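Local coordinates for centrosomal protein of 104 kDa (Homo sapiens, PDB 5LPH) that is required for ciliogenesis and for the integrity of the ciliary tip, interacts with tubulin, and is represented here by its TOG domain, at residues 41-44 / 45-49; 75-78 / 79-83; 204-207 / 208-212. One frame throughout, in Å; residues are numbered along the deposited sequence.

Interaction 1. Residues 41-44 / 45-49; sequences SSAI and DVLGE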
loop_
_atom_site.group_PDB
_atom_site.type_symbol
_atom_site.label_atom_id
_atom_site.label_comp_id
_atom_site.label_asym_id
_atom_site.label_seq_id
_atom_site.Cartn_x
_atom_site.Cartn_y
_atom_site.Cartn_z
ATOM N N SER A 41 -19.327 12.079 9.969
ATOM C CA SER A 41 -20.616 11.953 10.666
ATOM C C SER A 41 -20.742 10.651 11.462
ATOM O O SER A 41 -21.094 10.664 12.643
ATOM C CB SER A 41 -21.766 12.049 9.657
ATOM O OG SER A 41 -23.020 12.055 10.309
ATOM N N SER A 42 -20.430 9.536 10.814
ATOM C CA SER A 42 -20.553 8.215 11.438
ATOM C C SER A 42 -19.508 7.941 12.526
ATOM O O SER A 42 -19.815 7.335 13.562
ATOM C CB SER A 42 -20.490 7.126 10.374
ATOM O OG SER A 42 -20.958 5.908 10.925
ATOM N N ALA A 43 -18.279 8.393 12.300
ATOM C CA ALA A 43 -17.216 8.249 13.303
ATOM C C ALA A 43 -17.521 8.987 14.613
ATOM O O ALA A 43 -17.152 8.508 15.695
ATOM C CB ALA A 43 -15.891 8.728 12.732
ATOM N N ILE A 44 -18.189 10.140 14.505
ATOM C CA ILE A 44 -18.626 10.915 15.677
ATOM C C ILE A 44 -19.595 10.116 16.554
ATOM O O ILE A 44 -19.468 10.132 17.779
ATOM C CB ILE A 44 -19.232 12.286 15.266
ATOM C CG1 ILE A 44 -18.126 13.212 14.743
ATOM C CG2 ILE A 44 -19.934 12.963 16.440
ATOM C CD1 ILE A 44 -18.611 14.318 13.829
ATOM N N ASP A 45 -20.551 9.420 15.933
ATOM C CA ASP A 45 -21.485 8.552 16.672
ATOM C C ASP A 45 -20.779 7.417 17.409
ATOM O O ASP A 45 -21.129 7.099 18.541
ATOM C CB ASP A 45 -22.543 7.965 15.734
ATOM C CG ASP A 45 -23.587 8.982 15.320
ATOM O OD1 ASP A 45 -24.047 9.760 16.186
ATOM O OD2 ASP A 45 -23.961 9.008 14.133
ATOM N N VAL A 46 -19.769 6.832 16.773
ATOM C CA VAL A 46 -19.084 5.651 17.305
ATOM C C VAL A 46 -17.990 6.016 18.310
ATOM O O VAL A 46 -17.883 5.396 19.368
ATOM C CB VAL A 46 -18.482 4.819 16.147
ATOM C CG1 VAL A 46 -17.667 3.637 16.666
ATOM C CG2 VAL A 46 -19.586 4.341 15.209
ATOM N N LEU A 47 -17.169 7.007 17.970
ATOM C CA LEU A 47 -15.996 7.379 18.781
ATOM C C LEU A 47 -16.205 8.596 19.675
ATOM O O LEU A 47 -15.401 8.821 20.581
ATOM C CB LEU A 47 -14.799 7.652 17.866
ATOM C CG LEU A 47 -14.438 6.524 16.901
ATOM C CD1 LEU A 47 -13.328 6.988 15.976
ATOM C CD2 LEU A 47 -14.034 5.270 17.661
ATOM N N GLY A 48 -17.245 9.385 19.407
ATOM C CA GLY A 48 -17.529 10.604 20.162
ATOM C C GLY A 48 -16.929 11.814 19.472
ATOM O O GLY A 48 -15.918 11.705 18.765
ATOM N N GLU A 49 -17.548 12.969 19.683
ATOM C CA GLU A 49 -17.120 14.202 19.034
ATOM C C GLU A 49 -15.743 14.680 19.491
ATOM O O GLU A 49 -14.997 15.220 18.690
ATOM C CB GLU A 49 -18.142 15.315 19.261
ATOM C CG GLU A 49 -17.895 16.551 18.408
ATOM C CD GLU A 49 -19.011 17.572 18.504
ATOM O OE1 GLU A 49 -19.262 18.275 17.502
ATOM O OE2 GLU A 49 -19.637 17.677 19.581
HETATM O O HOH W 1 -24.625 10.717 12.191
#
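Gly48 N approaches the Ile44 carbonyl from above its plane, 41° out of it, and donates to Ile44 O at 2.9 Å. One residue earlier, the Ala43 carbonyl takes a straighter bond, Leu47 N to Ala43 O at 2.7 Å, with the donor tilted only 20° from the plane, while the Leu47 side chain lies against the same oxygen through CB at 3.3 Å. The Asp45 carboxylate is the other flat group. Its CG stands beside the backbone N and anti to the carbonyl carbon (chi1 -74°), which carries OD2 back along the helix toward Ser41. There a water donates to Asp45 OD2 at 2.7 Å and bonds Ser41 OG at 2.8 Å, bridging one helical turn at the surface. CG2 of Val46 rests 3.4 Å from Ser42 O, and CG2 of Ile44 reaches across to CB of Glu49 at 4.1 Å. Val46 and Leu47 also pack on helix 83-100, touching Ala92. Gly48 leaves helical geometry with positive phi and serves as N-cap of helix 49-56, so this is a glycine-terminated helix end leading straight into the next helix of the all-helical TOG fold.

Interaction 2. Residues 75-78 / 79-83; sequences MEMP and VGTPK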
loop_
_atom_site.group_PDB
_atom_site.type_symbol
_atom_site.label_atom_id
_atom_site.label_comp_id
_atom_site.label_asym_id
_atom_site.label_seq_id
_atom_site.Cartn_x
_atom_site.Cartn_y
_atom_site.Cartn_z
HETATM N N MSE A 75 -8.110 -1.864 22.397
HETATM C CA MSE A 75 -7.616 -3.059 23.101
HETATM C C MSE A 75 -8.184 -3.274 24.484
HETATM O O MSE A 75 -8.026 -4.358 25.040
HETATM C CB MSE A 75 -6.088 -3.046 23.161
HETATM C CG MSE A 75 -5.460 -3.178 21.773
HETATM SE SE MSE A 75 -6.123 -4.726 20.722
HETATM C CE MSE A 75 -5.345 -6.146 21.846
ATOM N N GLU A 76 -8.849 -2.268 25.053
ATOM C CA GLU A 76 -9.546 -2.434 26.335
ATOM C C GLU A 76 -10.969 -2.986 26.187
ATOM O O GLU A 76 -11.595 -3.316 27.191
ATOM C CB GLU A 76 -9.584 -1.112 27.113
ATOM C CG GLU A 76 -8.228 -0.683 27.652
ATOM C CD GLU A 76 -8.252 0.679 28.335
ATOM O OE1 GLU A 76 -9.351 1.220 28.598
ATOM O OE2 GLU A 76 -7.157 1.211 28.619
HETATM N N MSE A 77 -11.484 -3.093 24.960
HETATM C CA MSE A 77 -12.844 -3.602 24.752
HETATM C C MSE A 77 -12.879 -5.087 25.033
HETATM O O MSE A 77 -12.080 -5.834 24.464
HETATM C CB MSE A 77 -13.348 -3.336 23.340
HETATM C CG MSE A 77 -13.789 -1.886 23.224
HETATM SE SE MSE A 77 -14.040 -1.465 21.321
HETATM C CE MSE A 77 -15.997 -1.252 21.389
ATOM N N PRO A 78 -13.795 -5.531 25.900
ATOM C CA PRO A 78 -13.790 -6.928 26.346
ATOM C C PRO A 78 -14.172 -7.939 25.251
ATOM O O PRO A 78 -14.866 -7.589 24.290
ATOM C CB PRO A 78 -14.820 -6.935 27.481
ATOM C CG PRO A 78 -15.774 -5.848 27.131
ATOM C CD PRO A 78 -14.959 -4.793 26.438
ATOM N N VAL A 79 -13.684 -9.170 25.404
ATOM C CA VAL A 79 -13.961 -10.284 24.454
ATOM C C VAL A 79 -15.417 -10.523 24.018
ATOM O O VAL A 79 -15.656 -10.821 22.848
ATOM C CB VAL A 79 -13.356 -11.639 24.939
ATOM C CG1 VAL A 79 -11.833 -11.600 24.874
ATOM C CG2 VAL A 79 -13.832 -12.007 26.345
ATOM N N GLY A 80 -16.373 -10.392 24.939
ATOM C CA GLY A 80 -17.788 -10.645 24.660
ATOM C C GLY A 80 -18.616 -9.509 24.064
ATOM O O GLY A 80 -19.813 -9.684 23.872
ATOM N N THR A 81 -18.005 -8.345 23.813
ATOM C CA THR A 81 -18.668 -7.191 23.164
ATOM C C THR A 81 -19.385 -7.580 21.856
ATOM O O THR A 81 -18.803 -8.298 21.045
ATOM C CB THR A 81 -17.639 -6.080 22.829
ATOM O OG1 THR A 81 -16.793 -5.847 23.960
ATOM C CG2 THR A 81 -18.324 -4.763 22.438
ATOM N N PRO A 82 -20.635 -7.101 21.641
ATOM C CA PRO A 82 -21.363 -7.440 20.402
ATOM C C PRO A 82 -20.571 -7.174 19.118
ATOM O O PRO A 82 -19.906 -6.140 19.010
ATOM C CB PRO A 82 -22.600 -6.535 20.457
ATOM C CG PRO A 82 -22.826 -6.294 21.906
ATOM C CD PRO A 82 -21.469 -6.292 22.554
ATOM N N LYS A 83 -20.647 -8.107 18.169
ATOM C CA LYS A 83 -19.868 -8.036 16.923
ATOM C C LYS A 83 -20.076 -6.743 16.143
ATOM O O LYS A 83 -19.112 -6.184 15.620
ATOM C CB LYS A 83 -20.160 -9.232 16.005
ATOM C CG LYS A 83 -19.267 -10.433 16.259
ATOM C CD LYS A 83 -19.502 -11.531 15.233
ATOM C CE LYS A 83 -18.521 -12.679 15.417
ATOM N NZ LYS A 83 -19.083 -13.964 14.916
#
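Thr81 and Pro78 close a type I beta turn that links helix 60-76 to helix 83-100, a short surface connection between helices of the TOG domain. From Thr81 the side chain points back at the other end of the turn. Its CB lies 3.5 Å from Pro78 O. At the first branch, OG1 sits beside the backbone N and anti to the carbonyl carbon (chi1 -47°), which sets it to donate to Pro78 O at 2.6 Å. Here the threonine side chain crosses that of the proline at about a right angle. The second branch, CG2, is anti to the backbone N, and the side chain also touches Leu86 of helix 83-100. A valine at this position has no hydroxyl and would probably leave Pro78 O with only the Thr81 N bond across the turn. That backbone bond, Thr81 N to Pro78 O at 3.3 Å, comes from well above the carbonyl plane. Met77, a selenomethionine, packs on Tyr123 and Thr89 nearby. The two donors approach Pro78 O from one face of its carbonyl plane, and Thr81 OG1 ends 3.3 Å from both CG and CD of the proline ring.

Interaction 3. Residues 204-207 / 208-212; sequences ARLL and KDLGT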
loop_
_atom_site.group_PDB
_atom_site.type_symbol
_atom_site.label_atom_id
_atom_site.label_comp_id
_atom_site.label_asym_id
_atom_site.label_seq_id
_atom_site.Cartn_x
_atom_site.Cartn_y
_atom_site.Cartn_z
ATOM N N ALA A 204 9.317 -5.615 -7.153
ATOM C CA ALA A 204 10.473 -6.514 -7.214
ATOM C C ALA A 204 10.733 -7.243 -5.893
ATOM O O ALA A 204 10.968 -8.453 -5.897
ATOM C CB ALA A 204 11.722 -5.770 -7.672
ATOM N N ARG A 205 10.679 -6.525 -4.773
ATOM C CA ARG A 205 10.971 -7.137 -3.461
ATOM C C ARG A 205 9.900 -8.138 -3.025
ATOM O O ARG A 205 10.236 -9.205 -2.520
ATOM C CB ARG A 205 11.198 -6.078 -2.367
ATOM C CG ARG A 205 12.526 -5.333 -2.488
ATOM C CD ARG A 205 12.866 -4.530 -1.232
ATOM N NE ARG A 205 11.851 -3.525 -0.895
ATOM C CZ ARG A 205 11.711 -2.328 -1.477
ATOM N NH1 ARG A 205 12.518 -1.921 -2.463
ATOM N NH2 ARG A 205 10.740 -1.515 -1.066
ATOM N N LEU A 206 8.626 -7.799 -3.226
ATOM C CA LEU A 206 7.520 -8.689 -2.833
ATOM C C LEU A 206 7.295 -9.857 -3.795
ATOM O O LEU A 206 6.883 -10.933 -3.362
ATOM C CB LEU A 206 6.215 -7.915 -2.636
ATOM C CG LEU A 206 6.121 -7.177 -1.302
ATOM C CD1 LEU A 206 4.957 -6.202 -1.335
ATOM C CD2 LEU A 206 5.985 -8.144 -0.132
ATOM N N LEU A 207 7.570 -9.644 -5.081
ATOM C CA LEU A 207 7.594 -10.728 -6.072
ATOM C C LEU A 207 8.588 -11.825 -5.672
ATOM O O LEU A 207 8.255 -13.001 -5.724
ATOM C CB LEU A 207 7.936 -10.164 -7.457
ATOM C CG LEU A 207 8.015 -11.072 -8.683
ATOM C CD1 LEU A 207 6.721 -11.851 -8.868
ATOM C CD2 LEU A 207 8.314 -10.211 -9.907
ATOM N N LYS A 208 9.792 -11.431 -5.261
ATOM C CA LYS A 208 10.807 -12.376 -4.764
ATOM C C LYS A 208 10.398 -13.067 -3.457
ATOM O O LYS A 208 10.670 -14.251 -3.281
ATOM C CB LYS A 208 12.188 -11.704 -4.629
ATOM C CG LYS A 208 12.733 -11.262 -5.980
ATOM C CD LYS A 208 13.910 -10.309 -5.860
ATOM C CE LYS A 208 14.321 -9.774 -7.226
ATOM N NZ LYS A 208 15.788 -9.535 -7.315
ATOM N N ASP A 209 9.735 -12.341 -2.558
ATOM C CA ASP A 209 9.296 -12.903 -1.270
ATOM C C ASP A 209 8.054 -13.801 -1.384
ATOM O O ASP A 209 7.979 -14.822 -0.711
ATOM C CB ASP A 209 9.021 -11.787 -0.242
ATOM C CG ASP A 209 10.252 -10.931 0.070
ATOM O OD1 ASP A 209 11.401 -11.397 -0.100
ATOM O OD2 ASP A 209 10.059 -9.765 0.482
ATOM N N LEU A 210 7.087 -13.408 -2.217
ATOM C CA LEU A 210 5.789 -14.098 -2.328
ATOM C C LEU A 210 5.656 -15.037 -3.529
ATOM O O LEU A 210 4.888 -15.999 -3.474
ATOM C CB LEU A 210 4.656 -13.075 -2.403
ATOM C CG LEU A 210 4.456 -12.147 -1.206
ATOM C CD1 LEU A 210 3.409 -11.093 -1.527
ATOM C CD2 LEU A 210 4.052 -12.939 0.025
ATOM N N GLY A 211 6.371 -14.743 -4.616
ATOM C CA GLY A 211 6.351 -15.576 -5.814
ATOM C C GLY A 211 5.054 -15.455 -6.589
ATOM O O GLY A 211 4.306 -14.493 -6.417
ATOM N N THR A 212 4.807 -16.448 -7.440
ATOM C CA THR A 212 3.635 -16.501 -8.314
ATOM C C THR A 212 2.699 -17.626 -7.850
ATOM O O THR A 212 3.142 -18.585 -7.217
ATOM C CB THR A 212 4.094 -16.724 -9.776
ATOM O OG1 THR A 212 4.869 -15.595 -10.212
ATOM C CG2 THR A 212 2.921 -16.923 -10.724
#
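Leu206 and Leu210 share nearly the same shape: in each, CG stands beside the backbone N and anti to the carbonyl carbon (chi1 -79° and -62°), with an extended second torsion. One turn of helix apart, they therefore lie side by side and point the same way, with CD2 of Leu206 4.2 Å from CD1 of Leu210. Both lean on helix 154-169, Leu206 at Ala168 and Leu210 at Leu169. The backbone beneath them is held by Leu210 N to Leu206 O at 2.7 Å, and CB of Leu210 lies 3.2 Å from that same oxygen.

Lys208 has the same first torsion but leaves from a different side of the helix. Its aliphatic chain runs past the outer end of the Ala204 carbonyl, with CG 3.3 Å from Ala204 O and CD and CE following at slightly greater distances, while the ammonium group at the tip forms a long, weak ion pair with Asp247. Leu207 has its CG anti to the backbone N instead, and its side chain packs on Phe217 and on Met248 of helix 235-252. Its carbonyl closes the helix through Gly211 N to Leu207 O at 2.8 Å, after which Gly211 turns the chain out with positive phi and its own carbonyl accepts from Ser215.

The Asp209 carboxylate lays its face over Arg205 O, with CG 3.1 Å from that oxygen; the oxygens are all acceptors and form no hydrogen bond, whereas Asp209 N still donates to Arg205 O. The leucines supply the apolar packing, while Gln165 meets Arg205, Leu206 and Asp209 together. Stacking over CG probably softens the oxygen-oxygen repulsion, and Arg205, its NE bonded to Gln165 and 6.6 Å from Asp209 OD2, could add at most a weak long-range attraction.

In the fold
The three contacts follow one another along an all-alpha TOG domain with HEAT repeats. Interactions 1 and 2 lie on the same side of the chain's centre, with centres about 18 Å apart and nearest atoms about 7 Å apart. They do not touch, but helix 83-100 joins them, because Thr89 is packed by Val46 of the first and Met77 of the second. Interaction 3, at the end of helix 193-210, has its centre about 40 Å from that of interaction 1, on the opposite side of the chain's centre, and about 37 Å from that of interaction 2. Each marks a point where a helix ends, so they sample the turns that let successive helices stack into an elongated array.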